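Glutamine synthetase (Streptomyces coelicolor, PDB 4BAX) is an enzyme of the glutamine synthetase family, built from a beta-Grasp domain and a larger catalytic domain and assembled from ten subunits. Local coordinates at residues T14-K19 with Y267-D272; K25-A30 with D35-W40; R94-E99 with V326-V331; T123-F128 with K220-D225; A165-S170 with L197-W202. One frame throughout, in Å; residues are numbered along the deposited sequence.

Interaction 1 (T14-K19 with Y267-D272); sequences TEPTAK and YGAGID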
# COMPACT_ATOMS: atom_id res chain seq x y z
N THR A 14 7.90 33.11 -23.67
CA THR A 14 8.85 32.19 -23.04
C THR A 14 9.90 31.70 -24.02
O THR A 14 9.62 31.50 -25.21
CB THR A 14 8.15 30.98 -22.35
OG1 THR A 14 7.11 31.43 -21.47
CG2 THR A 14 9.16 30.18 -21.53
N GLU A 15 11.12 31.51 -23.51
CA GLU A 15 12.25 31.07 -24.31
C GLU A 15 12.83 29.78 -23.71
O GLU A 15 12.88 29.65 -22.47
CB GLU A 15 13.33 32.16 -24.31
CG GLU A 15 12.90 33.41 -25.11
CD GLU A 15 13.90 34.56 -25.03
OE1 GLU A 15 15.12 34.32 -25.23
OE2 GLU A 15 13.48 35.72 -24.79
N PRO A 16 13.32 28.84 -24.56
CA PRO A 16 13.37 28.88 -26.04
C PRO A 16 12.04 28.66 -26.75
O PRO A 16 11.89 29.07 -27.91
CB PRO A 16 14.31 27.72 -26.39
CG PRO A 16 14.57 26.96 -25.12
CD PRO A 16 13.69 27.51 -24.05
N THR A 17 11.11 27.97 -26.09
CA THR A 17 9.82 27.64 -26.69
C THR A 17 8.71 28.32 -25.93
O THR A 17 8.54 28.11 -24.73
CB THR A 17 9.59 26.13 -26.71
OG1 THR A 17 10.65 25.52 -27.45
CG2 THR A 17 8.28 25.83 -27.40
N ALA A 18 7.89 29.07 -26.67
CA ALA A 18 6.77 29.81 -26.11
C ALA A 18 5.63 28.90 -25.72
O ALA A 18 5.45 27.83 -26.31
CB ALA A 18 6.30 30.88 -27.07
N LYS A 19 4.84 29.37 -24.75
CA LYS A 19 3.76 28.59 -24.16
C LYS A 19 2.39 29.24 -24.32
O LYS A 19 2.26 30.47 -24.45
CB LYS A 19 4.04 28.36 -22.68
CG LYS A 19 5.45 27.88 -22.36
CD LYS A 19 5.73 27.94 -20.85
CE LYS A 19 4.61 27.30 -20.00
NZ LYS A 19 4.65 25.80 -19.95
N TYR A 267 13.28 25.89 -36.27
CA TYR A 267 12.41 24.73 -36.41
C TYR A 267 12.16 24.01 -35.09
O TYR A 267 11.65 22.89 -35.08
CB TYR A 267 13.00 23.76 -37.44
CG TYR A 267 12.49 23.94 -38.84
CD1 TYR A 267 11.75 25.06 -39.22
CD2 TYR A 267 12.76 22.99 -39.81
CE1 TYR A 267 11.29 25.21 -40.53
CE2 TYR A 267 12.30 23.12 -41.12
CZ TYR A 267 11.57 24.22 -41.48
OH TYR A 267 11.15 24.32 -42.79
N GLY A 268 12.52 24.66 -33.99
CA GLY A 268 12.22 24.12 -32.69
C GLY A 268 13.45 23.87 -31.86
O GLY A 268 14.52 23.57 -32.38
N ALA A 269 13.27 23.96 -30.55
CA ALA A 269 14.38 23.82 -29.62
C ALA A 269 14.78 22.35 -29.48
O ALA A 269 13.92 21.46 -29.40
CB ALA A 269 14.00 24.42 -28.26
N GLY A 270 16.08 22.09 -29.50
CA GLY A 270 16.54 20.73 -29.36
C GLY A 270 16.50 19.92 -30.64
O GLY A 270 16.53 18.69 -30.58
N ILE A 271 16.50 20.60 -31.79
CA ILE A 271 16.43 19.92 -33.09
C ILE A 271 17.60 18.97 -33.36
O ILE A 271 17.44 17.92 -34.00
CB ILE A 271 16.26 20.95 -34.25
CG1 ILE A 271 15.85 20.26 -35.55
CG2 ILE A 271 17.54 21.75 -34.48
CD1 ILE A 271 14.95 21.09 -36.44
N ASP A 272 18.76 19.32 -32.82
CA ASP A 272 19.96 18.51 -32.91
C ASP A 272 19.83 17.15 -32.21
O ASP A 272 20.45 16.16 -32.63
CB ASP A 272 21.19 19.28 -32.42
CG ASP A 272 20.93 20.02 -31.11
OD1 ASP A 272 19.74 20.15 -30.74
OD2 ASP A 272 21.90 20.45 -30.44
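Ala269 meets Pro16 and Thr17 with its methyl group alone. It sits in a type II beta turn from Gly268 to Ile271. Pro16 and Thr17 belong to the loop between strands 3-11 and 20-28 of the beta-Grasp domain. The contact thus joins that domain to the catalytic domain, which carries residues 267-272.

The turn presents Ala269 at its second position, with CB directed at the loop. Gly270 follows at the third position, with phi 82°, an angle that suits glycine. Pro16 meets the methyl with CB and CG of its ring. Its CB lies 3.8 Å from CB of Ala269, and its CG lies at 4.1 Å from the same Ala269 CB. The peptide bond between Glu15 and Pro16 is cis, which turns the chain at the point of contact.

The join is small, burying 89 Å² over both sides, and it lies at the surface. No hydrogen bond crosses it. Polar bonds next to it hold each side separately. Asn320 bonds the carbonyl O of Ala269, and Asp12 bonds the backbone N of Lys19. Lys19 also forms a salt bridge with Glu148 of a neighbouring subunit.

Thr17 completes the contact with its hydroxyl branch. With chi1 at -59°, OG1 stands beside the backbone N and lies 3.6 Å from CB of Ala269, while CG2 is anti to the backbone N.

Interaction 2 (K25-A30 with D35-W40); sequences KIITAA and DALPVW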
# COMPACT_ATOMS: atom_id res chain seq x y z
N LYS A 25 -13.43 34.92 -19.96
CA LYS A 25 -14.15 36.17 -19.92
C LYS A 25 -15.65 35.85 -20.00
O LYS A 25 -16.09 35.03 -20.82
CB LYS A 25 -13.74 37.04 -21.11
CG LYS A 25 -14.30 38.45 -21.14
CD LYS A 25 -13.51 39.26 -22.18
CE LYS A 25 -13.81 40.76 -22.12
NZ LYS A 25 -12.79 41.49 -21.29
N ILE A 26 -16.43 36.49 -19.14
CA ILE A 26 -17.87 36.30 -19.17
C ILE A 26 -18.49 37.44 -19.92
O ILE A 26 -18.36 38.60 -19.52
CB ILE A 26 -18.45 36.26 -17.75
CG1 ILE A 26 -17.73 35.18 -16.91
CG2 ILE A 26 -19.96 36.03 -17.81
CD1 ILE A 26 -17.94 33.75 -17.42
N ILE A 27 -19.19 37.13 -21.00
CA ILE A 27 -19.69 38.18 -21.87
C ILE A 27 -21.21 38.19 -21.88
O ILE A 27 -21.83 37.14 -22.04
CB ILE A 27 -19.17 37.98 -23.30
CG1 ILE A 27 -17.65 38.10 -23.30
CG2 ILE A 27 -19.84 38.95 -24.29
CD1 ILE A 27 -17.04 38.02 -24.66
N THR A 28 -21.80 39.36 -21.71
CA THR A 28 -23.26 39.47 -21.73
C THR A 28 -23.60 40.42 -22.87
O THR A 28 -23.79 41.62 -22.67
CB THR A 28 -23.82 40.03 -20.42
OG1 THR A 28 -23.28 39.30 -19.31
CG2 THR A 28 -25.35 39.90 -20.40
N ALA A 29 -23.69 39.86 -24.06
CA ALA A 29 -23.92 40.66 -25.25
C ALA A 29 -24.48 39.74 -26.34
O ALA A 29 -24.61 38.53 -26.13
CB ALA A 29 -22.63 41.31 -25.70
N ALA A 30 -24.83 40.33 -27.47
CA ALA A 30 -25.34 39.57 -28.61
C ALA A 30 -24.18 39.06 -29.46
O ALA A 30 -23.31 39.84 -29.87
CB ALA A 30 -26.27 40.45 -29.45
N ASP A 35 -15.42 40.32 -34.66
CA ASP A 35 -15.44 41.79 -34.68
C ASP A 35 -16.18 42.37 -33.48
O ASP A 35 -15.87 43.48 -33.03
CB ASP A 35 -16.09 42.30 -35.98
CG ASP A 35 -15.31 41.90 -37.22
OD1 ASP A 35 -14.18 41.39 -37.09
OD2 ASP A 35 -15.85 42.10 -38.34
N ALA A 36 -17.15 41.62 -32.96
CA ALA A 36 -17.89 42.06 -31.79
C ALA A 36 -17.17 41.65 -30.51
O ALA A 36 -17.53 42.11 -29.41
CB ALA A 36 -19.31 41.48 -31.81
N LEU A 37 -16.11 40.86 -30.64
CA LEU A 37 -15.41 40.42 -29.45
C LEU A 37 -14.45 41.46 -28.95
O LEU A 37 -13.61 41.96 -29.70
CB LEU A 37 -14.66 39.12 -29.71
CG LEU A 37 -15.55 37.90 -29.92
CD1 LEU A 37 -14.71 36.77 -30.46
CD2 LEU A 37 -16.21 37.52 -28.58
N PRO A 38 -14.57 41.79 -27.66
CA PRO A 38 -13.74 42.84 -27.08
C PRO A 38 -12.26 42.43 -27.07
O PRO A 38 -11.94 41.25 -26.87
CB PRO A 38 -14.28 42.96 -25.64
CG PRO A 38 -15.12 41.74 -25.40
CD PRO A 38 -15.62 41.29 -26.75
N VAL A 39 -11.38 43.41 -27.28
CA VAL A 39 -9.96 43.21 -27.04
C VAL A 39 -9.77 43.23 -25.55
O VAL A 39 -10.62 43.76 -24.83
CB VAL A 39 -9.05 44.27 -27.73
CG1 VAL A 39 -9.54 44.56 -29.15
CG2 VAL A 39 -8.97 45.54 -26.89
N TRP A 40 -8.71 42.59 -25.09
CA TRP A 40 -8.49 42.43 -23.67
C TRP A 40 -7.02 42.64 -23.32
O TRP A 40 -6.20 42.92 -24.17
CB TRP A 40 -8.96 41.04 -23.23
CG TRP A 40 -9.38 40.94 -21.81
CD1 TRP A 40 -9.47 41.96 -20.89
CD2 TRP A 40 -9.78 39.75 -21.12
NE1 TRP A 40 -9.90 41.47 -19.68
CE2 TRP A 40 -10.10 40.11 -19.80
CE3 TRP A 40 -9.91 38.41 -21.50
CZ2 TRP A 40 -10.53 39.18 -18.85
CZ3 TRP A 40 -10.33 37.49 -20.56
CH2 TRP A 40 -10.64 37.88 -19.25
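Lys25 lies over one face of the Trp40 indole, and this is the tight part of the contact. The two side chains run past each other in opposite directions. Lys25 starts out extended, with CG anti to the backbone N, and bends only at its last torsion (chi4 96°). The bend sets NZ 3.2 Å from the centroid of the Trp40 five-membered ring, 5° from the ring normal. This is a cation-pi interaction. Farther back, Lys25 CD makes a CH-pi contact at 3.9 Å with the centroid of the Trp40 six-membered ring. Lys25 CE also rests on Pro38 CG at 3.7 Å.

Packing is looser toward Leu37. Ile27 CD1 meets Leu37 CD2 at 4.0 Å and Pro38 CD at 4.1 Å, with no hydrogen bond across. On the solvent side, Val39 turns away from the strand, and Ala36 and Asp35 are exposed.

Tyr8 meets the Trp40 ring edge-to-face, and its OH bonds the carbonyl O of Pro38. Ile26, on the other side of the strand, makes backbone hydrogen bonds to a neighbouring subunit. The arrangement belongs to the five-stranded beta-Grasp sheet, where this loop links 20-28 and 40-43, the two strands that are outermost within the chain.

Interaction 3 (R94-E99 with V326-V331); sequences RAALAE and VTRLLV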
# COMPACT_ATOMS: atom_id res chain seq x y z
N ARG A 94 2.72 35.94 -35.32
CA ARG A 94 1.63 35.92 -36.29
C ARG A 94 1.73 37.07 -37.26
O ARG A 94 1.51 36.88 -38.46
CB ARG A 94 0.27 35.95 -35.57
CG ARG A 94 -0.83 35.32 -36.36
CD ARG A 94 -2.18 35.79 -35.87
NE ARG A 94 -3.26 35.15 -36.63
CZ ARG A 94 -4.02 35.80 -37.50
NH1 ARG A 94 -3.80 37.09 -37.71
NH2 ARG A 94 -4.99 35.16 -38.16
N ALA A 95 2.12 38.24 -36.76
CA ALA A 95 2.12 39.46 -37.56
C ALA A 95 3.08 39.36 -38.74
O ALA A 95 2.79 39.89 -39.82
CB ALA A 95 2.41 40.69 -36.70
N ALA A 96 4.23 38.72 -38.52
CA ALA A 96 5.19 38.50 -39.60
C ALA A 96 4.62 37.58 -40.68
O ALA A 96 4.73 37.88 -41.88
CB ALA A 96 6.50 37.92 -39.05
N LEU A 97 3.94 36.52 -40.26
CA LEU A 97 3.30 35.60 -41.21
C LEU A 97 2.21 36.33 -41.99
O LEU A 97 2.03 36.08 -43.18
CB LEU A 97 2.76 34.35 -40.51
CG LEU A 97 1.95 33.41 -41.42
CD1 LEU A 97 2.85 32.82 -42.52
CD2 LEU A 97 1.24 32.27 -40.63
N ALA A 98 1.49 37.24 -41.33
CA ALA A 98 0.41 37.98 -41.99
C ALA A 98 0.97 38.84 -43.14
O ALA A 98 0.33 38.94 -44.19
CB ALA A 98 -0.34 38.85 -40.98
N GLU A 99 2.14 39.45 -42.96
CA GLU A 99 2.78 40.23 -44.03
C GLU A 99 3.17 39.37 -45.21
O GLU A 99 2.87 39.72 -46.36
CB GLU A 99 4.03 40.98 -43.49
CG GLU A 99 3.85 42.20 -42.53
CD GLU A 99 2.41 42.56 -42.12
OE1 GLU A 99 1.47 42.45 -42.93
OE2 GLU A 99 2.21 42.98 -40.96
N VAL A 326 7.29 28.32 -39.06
CA VAL A 326 7.60 27.37 -40.14
C VAL A 326 6.84 27.73 -41.41
O VAL A 326 7.40 27.69 -42.51
CB VAL A 326 7.41 25.89 -39.71
CG1 VAL A 326 5.96 25.60 -39.24
CG2 VAL A 326 7.84 24.96 -40.83
N THR A 327 5.58 28.14 -41.24
CA THR A 327 4.78 28.56 -42.40
C THR A 327 5.37 29.83 -43.04
O THR A 327 5.53 29.89 -44.27
CB THR A 327 3.27 28.80 -42.03
OG1 THR A 327 3.16 29.70 -40.92
CG2 THR A 327 2.53 27.50 -41.75
N ARG A 328 5.78 30.80 -42.21
CA ARG A 328 6.34 32.06 -42.74
C ARG A 328 7.60 31.80 -43.56
O ARG A 328 7.75 32.31 -44.69
CB ARG A 328 6.65 33.04 -41.60
CG ARG A 328 6.88 34.49 -42.05
CD ARG A 328 8.23 35.07 -41.62
NE ARG A 328 8.51 34.78 -40.22
CZ ARG A 328 9.72 34.76 -39.69
NH1 ARG A 328 10.78 35.02 -40.44
NH2 ARG A 328 9.88 34.48 -38.39
N LEU A 329 8.48 30.96 -43.01
CA LEU A 329 9.77 30.64 -43.59
C LEU A 329 9.65 29.91 -44.92
O LEU A 329 10.37 30.20 -45.88
CB LEU A 329 10.59 29.80 -42.61
CG LEU A 329 11.13 30.51 -41.37
CD1 LEU A 329 11.86 29.53 -40.47
CD2 LEU A 329 12.05 31.64 -41.81
N LEU A 330 8.73 28.94 -44.97
CA LEU A 330 8.51 28.18 -46.19
C LEU A 330 7.95 29.08 -47.29
O LEU A 330 8.37 28.98 -48.44
CB LEU A 330 7.58 27.00 -45.93
CG LEU A 330 8.33 25.83 -45.30
CD1 LEU A 330 7.36 24.75 -44.79
CD2 LEU A 330 9.34 25.25 -46.32
N VAL A 331 7.02 29.95 -46.93
CA VAL A 331 6.48 30.90 -47.90
C VAL A 331 7.55 31.87 -48.38
O VAL A 331 7.69 32.10 -49.58
CB VAL A 331 5.31 31.68 -47.32
CG1 VAL A 331 5.03 32.92 -48.14
CG2 VAL A 331 4.08 30.79 -47.23
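The Arg328 guanidinium meets the CB of Ala96 obliquely. The nearest approach is 3.9 Å, from Arg328 NE to Ala96 CB. The arginine chain leaves its helix with CG anti to the backbone N (chi1 -165°). Bends at chi2 and chi3 then turn the guanidinium group past the alanine. Its aliphatic part also takes part: CG lies 3.8 Å from CA of Leu97.

Leu97 is the main apolar piece of the contact. Both its methyls lie against Thr327 OG1, and CD1 also packs on CB of Arg328 at 3.9 Å, close to the backbone there. The Thr327 side chain crosses the leucine at about a right angle. The strongest polar partner of its hydroxyl is the carbonyl O of Pro323, in the same helix; a weak bond to Ser194 reaches helix 190-210. The hydroxyl is thus satisfied although leucine methyls lie against it.

Helix 190-210 lies next to the pair. Its Leu191 and Ser194 touch Leu97, and its Asp195 forms a salt bridge with Arg94. No hydrogen bond links the two segments themselves.

The axes approach to 9.1 Å, with 29° between their N-to-C directions. This is near-parallel packing of two alpha helices. It brings helix 94-103 beside the C-terminal helix 323-341.

Interaction 4 (T123-F128 with K220-D225); sequences TRPLGF and KPVKGD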
# COMPACT_ATOMS: atom_id res chain seq x y z
N THR A 123 7.06 12.28 -14.65
CA THR A 123 8.32 12.24 -15.38
C THR A 123 8.43 10.99 -16.25
O THR A 123 9.37 10.83 -17.03
CB THR A 123 9.54 12.29 -14.42
OG1 THR A 123 9.32 11.39 -13.32
CG2 THR A 123 9.78 13.70 -13.91
N ARG A 124 7.46 10.09 -16.09
CA ARG A 124 7.45 8.82 -16.79
C ARG A 124 6.64 8.89 -18.07
O ARG A 124 5.50 9.38 -18.08
CB ARG A 124 6.83 7.75 -15.88
CG ARG A 124 7.38 6.33 -16.09
CD ARG A 124 6.25 5.35 -16.29
NE ARG A 124 5.17 5.63 -15.35
CZ ARG A 124 3.88 5.58 -15.68
NH1 ARG A 124 3.50 5.26 -16.92
NH2 ARG A 124 2.95 5.86 -14.76
N PRO A 125 7.20 8.36 -19.17
CA PRO A 125 6.44 8.19 -20.42
C PRO A 125 5.25 7.26 -20.17
O PRO A 125 5.40 6.22 -19.48
CB PRO A 125 7.46 7.51 -21.35
CG PRO A 125 8.82 7.90 -20.79
CD PRO A 125 8.61 7.92 -19.30
N LEU A 126 4.08 7.61 -20.70
CA LEU A 126 2.88 6.84 -20.39
C LEU A 126 3.01 5.36 -20.82
O LEU A 126 2.43 4.49 -20.18
CB LEU A 126 1.62 7.49 -20.99
CG LEU A 126 0.31 6.79 -20.62
CD1 LEU A 126 -0.10 7.19 -19.23
CD2 LEU A 126 -0.82 7.06 -21.61
N GLY A 127 3.77 5.10 -21.88
CA GLY A 127 3.95 3.74 -22.37
C GLY A 127 5.14 3.00 -21.78
O GLY A 127 5.46 1.87 -22.20
N PHE A 128 5.82 3.62 -20.83
CA PHE A 128 7.01 3.04 -20.24
C PHE A 128 6.62 2.53 -18.87
O PHE A 128 5.72 3.10 -18.25
CB PHE A 128 8.13 4.09 -20.11
CG PHE A 128 9.00 4.22 -21.34
CD1 PHE A 128 8.45 4.20 -22.62
CD2 PHE A 128 10.38 4.43 -21.22
CE1 PHE A 128 9.26 4.35 -23.75
CE2 PHE A 128 11.19 4.57 -22.36
CZ PHE A 128 10.62 4.54 -23.62
N LYS A 220 12.63 14.99 -28.66
CA LYS A 220 13.22 13.72 -28.27
C LYS A 220 12.96 13.41 -26.79
O LYS A 220 13.87 13.48 -25.96
CB LYS A 220 14.73 13.75 -28.56
CG LYS A 220 15.46 12.40 -28.52
CD LYS A 220 15.24 11.61 -29.80
CE LYS A 220 16.15 10.37 -29.87
NZ LYS A 220 15.62 9.30 -30.77
N PRO A 221 11.72 13.04 -26.45
CA PRO A 221 11.28 12.82 -25.06
C PRO A 221 12.08 11.72 -24.33
O PRO A 221 12.35 11.85 -23.14
CB PRO A 221 9.80 12.45 -25.22
CG PRO A 221 9.67 11.95 -26.60
CD PRO A 221 10.64 12.76 -27.40
N VAL A 222 12.47 10.66 -25.05
CA VAL A 222 13.38 9.67 -24.46
C VAL A 222 14.65 9.58 -25.31
O VAL A 222 14.57 9.39 -26.53
CB VAL A 222 12.71 8.27 -24.36
CG1 VAL A 222 13.66 7.27 -23.72
CG2 VAL A 222 11.40 8.35 -23.58
N LYS A 223 15.81 9.65 -24.67
CA LYS A 223 17.06 9.58 -25.42
C LYS A 223 17.32 8.16 -25.94
O LYS A 223 16.84 7.17 -25.38
CB LYS A 223 18.26 10.09 -24.61
CG LYS A 223 18.90 9.00 -23.73
CD LYS A 223 19.40 9.52 -22.38
CE LYS A 223 19.87 8.35 -21.50
NZ LYS A 223 20.55 8.82 -20.25
N GLY A 224 18.04 8.07 -27.06
CA GLY A 224 18.32 6.77 -27.63
C GLY A 224 17.62 6.46 -28.94
O GLY A 224 17.33 7.35 -29.73
N ASP A 225 17.29 5.20 -29.13
CA ASP A 225 16.72 4.77 -30.40
C ASP A 225 15.22 4.97 -30.42
O ASP A 225 14.56 4.67 -31.42
CB ASP A 225 17.06 3.31 -30.66
CG ASP A 225 18.50 3.13 -31.10
OD1 ASP A 225 19.07 4.09 -31.68
OD2 ASP A 225 19.05 2.02 -30.90
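Pro125 meets one methyl of Val222, CG2, and Phe128 meets both. From Pro125 to Phe128 the chain makes a type I beta turn.

Arg124 comes first and does not touch residues 220-225; its guanidinium folds back toward the turn. Its NE forms a salt bridge with Glu130. Its NH1 makes weak hydrogen bonds to the carbonyl O of Pro125 and of Phe128.

Pro125 follows. Its CG reaches CG2 of Val222 at 3.8 Å, the two side chains crossing at about a right angle. The same Pro125 CG lies over one face of the Phe128 ring, 3.7 Å above the plane and offset toward the rim.

Leu126 and Gly127 form the corner of the turn. The bond from N of Phe128 to the carbonyl O of Pro125, 3.0 Å long, closes it.

The Phe128 ring points at Val222 from the opposite direction. CZ of Phe128 lies 3.9 Å from CG2 of Val222, and CE2 of Phe128 is equally near CG1 of Val222. CG2 comes at the ring obliquely. With chi1 at -179°, Val222 has CG1 anti to the backbone N and CG2 beside it, which turns both methyls to the ring.

The loop around Val222 is held by Lys220, whose NZ bonds the carbonyl O of Gly224 at 2.8 Å and that of Trp226. The Trp226 ring meets Phe128 edge-to-face.

Strand 124-125 pairs antiparallel with strand 110-121. Phe120 of that strand touches both Pro125 and Pro221, so the contact is made at the sheet, by a short strand of it and a loop.

Interaction 5 (A165-S170 with L197-W202); sequences AGLGIS and LWVARW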
# COMPACT_ATOMS: atom_id res chain seq x y z
N ALA A 165 -15.12 21.67 -32.41
CA ALA A 165 -14.58 23.02 -32.57
C ALA A 165 -14.51 23.47 -34.04
O ALA A 165 -14.32 24.66 -34.33
CB ALA A 165 -13.22 23.12 -31.92
N GLY A 166 -14.64 22.52 -34.97
CA GLY A 166 -14.59 22.83 -36.39
C GLY A 166 -13.24 22.86 -37.07
O GLY A 166 -13.12 23.29 -38.22
N LEU A 167 -12.22 22.36 -36.40
CA LEU A 167 -10.88 22.38 -36.96
C LEU A 167 -10.67 21.39 -38.10
O LEU A 167 -11.34 20.35 -38.16
CB LEU A 167 -9.86 22.13 -35.87
CG LEU A 167 -10.03 22.98 -34.62
CD1 LEU A 167 -8.86 22.66 -33.65
CD2 LEU A 167 -10.09 24.46 -35.02
N GLY A 168 -9.79 21.73 -39.04
CA GLY A 168 -9.58 20.88 -40.20
C GLY A 168 -8.61 19.76 -39.89
O GLY A 168 -7.42 19.82 -40.20
N ILE A 169 -9.14 18.72 -39.24
CA ILE A 169 -8.33 17.57 -38.92
C ILE A 169 -8.59 16.54 -40.00
O ILE A 169 -9.74 16.23 -40.28
CB ILE A 169 -8.76 16.98 -37.57
CG1 ILE A 169 -8.79 18.07 -36.49
CG2 ILE A 169 -7.83 15.84 -37.18
CD1 ILE A 169 -7.43 18.67 -36.22
N SER A 170 -7.52 16.01 -40.59
CA SER A 170 -7.71 15.03 -41.67
C SER A 170 -7.57 13.62 -41.19
O SER A 170 -8.13 12.69 -41.81
CB SER A 170 -6.75 15.29 -42.84
OG SER A 170 -5.45 15.59 -42.38
N LEU A 197 -3.95 24.89 -35.41
CA LEU A 197 -2.97 24.03 -34.74
C LEU A 197 -2.71 24.47 -33.29
O LEU A 197 -2.58 23.62 -32.37
CB LEU A 197 -1.66 24.00 -35.54
CG LEU A 197 -0.53 23.17 -34.92
CD1 LEU A 197 -1.00 21.75 -34.61
CD2 LEU A 197 0.71 23.12 -35.81
N TRP A 198 -2.62 25.79 -33.08
CA TRP A 198 -2.42 26.32 -31.73
C TRP A 198 -3.60 25.98 -30.85
O TRP A 198 -3.45 25.55 -29.69
CB TRP A 198 -2.19 27.84 -31.75
CG TRP A 198 -0.74 28.20 -31.88
CD1 TRP A 198 -0.15 28.96 -32.86
CD2 TRP A 198 0.31 27.76 -31.03
NE1 TRP A 198 1.21 29.04 -32.64
CE2 TRP A 198 1.52 28.31 -31.52
CE3 TRP A 198 0.35 26.96 -29.87
CZ2 TRP A 198 2.76 28.09 -30.90
CZ3 TRP A 198 1.58 26.73 -29.26
CH2 TRP A 198 2.76 27.30 -29.77
N VAL A 199 -4.78 26.12 -31.43
CA VAL A 199 -6.00 25.82 -30.72
C VAL A 199 -6.09 24.31 -30.47
O VAL A 199 -6.46 23.84 -29.38
CB VAL A 199 -7.22 26.35 -31.46
CG1 VAL A 199 -8.49 25.84 -30.81
CG2 VAL A 199 -7.20 27.88 -31.49
N ALA A 200 -5.71 23.55 -31.49
CA ALA A 200 -5.71 22.11 -31.36
C ALA A 200 -4.69 21.64 -30.28
O ALA A 200 -4.97 20.69 -29.53
CB ALA A 200 -5.45 21.44 -32.73
N ARG A 201 -3.54 22.31 -30.20
CA ARG A 201 -2.56 22.03 -29.14
C ARG A 201 -3.19 22.36 -27.79
O ARG A 201 -3.10 21.60 -26.82
CB ARG A 201 -1.28 22.85 -29.31
CG ARG A 201 -0.27 22.26 -30.30
CD ARG A 201 0.58 23.38 -30.93
NE ARG A 201 1.66 22.86 -31.78
CZ ARG A 201 2.88 23.40 -31.90
NH1 ARG A 201 3.21 24.50 -31.24
NH2 ARG A 201 3.77 22.82 -32.71
N TRP A 202 -3.83 23.52 -27.73
CA TRP A 202 -4.42 23.95 -26.49
C TRP A 202 -5.47 22.91 -26.07
O TRP A 202 -5.58 22.56 -24.89
CB TRP A 202 -5.01 25.36 -26.59
CG TRP A 202 -5.56 25.85 -25.28
CD1 TRP A 202 -4.88 26.55 -24.32
CD2 TRP A 202 -6.90 25.67 -24.77
NE1 TRP A 202 -5.70 26.80 -23.24
CE2 TRP A 202 -6.95 26.29 -23.50
CE3 TRP A 202 -8.05 25.05 -25.26
CZ2 TRP A 202 -8.11 26.31 -22.72
CZ3 TRP A 202 -9.20 25.07 -24.49
CH2 TRP A 202 -9.22 25.70 -23.23
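Leu167 faces Ala200 where the chain, at Gly166, leaves helix 152-164 through a Schellman motif (phi 87°) and then makes an inverse gamma turn centred on Gly168. The gamma turn is marked by a weak bond from N of Ile169 to the carbonyl O of Leu167. Leu167 follows the Schellman glycine and is the first residue of the gamma turn, just before strand 169-174.

One methyl of Leu167 makes the contact. Its chi1 of -49° places CG beside the backbone N, and CD1 then reaches the helix. CD1 of Leu167 lies 3.7 Å from CB of Ala200. The same CD1 is 4.3 Å from CG1 of Val199, a looser touch. The small alanine lets the leucine come close to the helix backbone, with N of Ala200 3.9 Å from Leu167 CD1. Cys162 of helix 152-164 touches both Leu167 and Ala200.

Directional bonds frame the contact. Gln196 OE1 accepts from N of Gly168, and His158 NE2 bonds the carbonyl O of Ala200. Gly168 and Ser170 pair with strand 180-188, and Ser170 makes backbone bonds to a neighbouring subunit.

All three touching residues are buried, and no hydrogen bond crosses between the two segments. The contact itself is purely apolar. It therefore depends on shape and the exclusion of water, while the surrounding bonds probably help to place the loop and the helix.

In the fold
Interactions 1 and 2 lie at the surface, interaction 3 is partly buried, and interactions 4 and 5 are buried. Interaction 2 stays within the beta-Grasp domain and is the one with a cation-pi pair. Interaction 1 joins that domain to the catalytic domain through a few small groups. It touches interaction 3, where Tyr267 packs on Val326 and Leu330 of the C-terminal helix. Interactions 4 and 5 reach the same catalytic sheet, with centres about 25 Å apart, and both rest on apolar methyl packing. Interactions 3 and 4 lie on opposite sides of the chain's centre. None of the five has a hydrogen bond between its two segments.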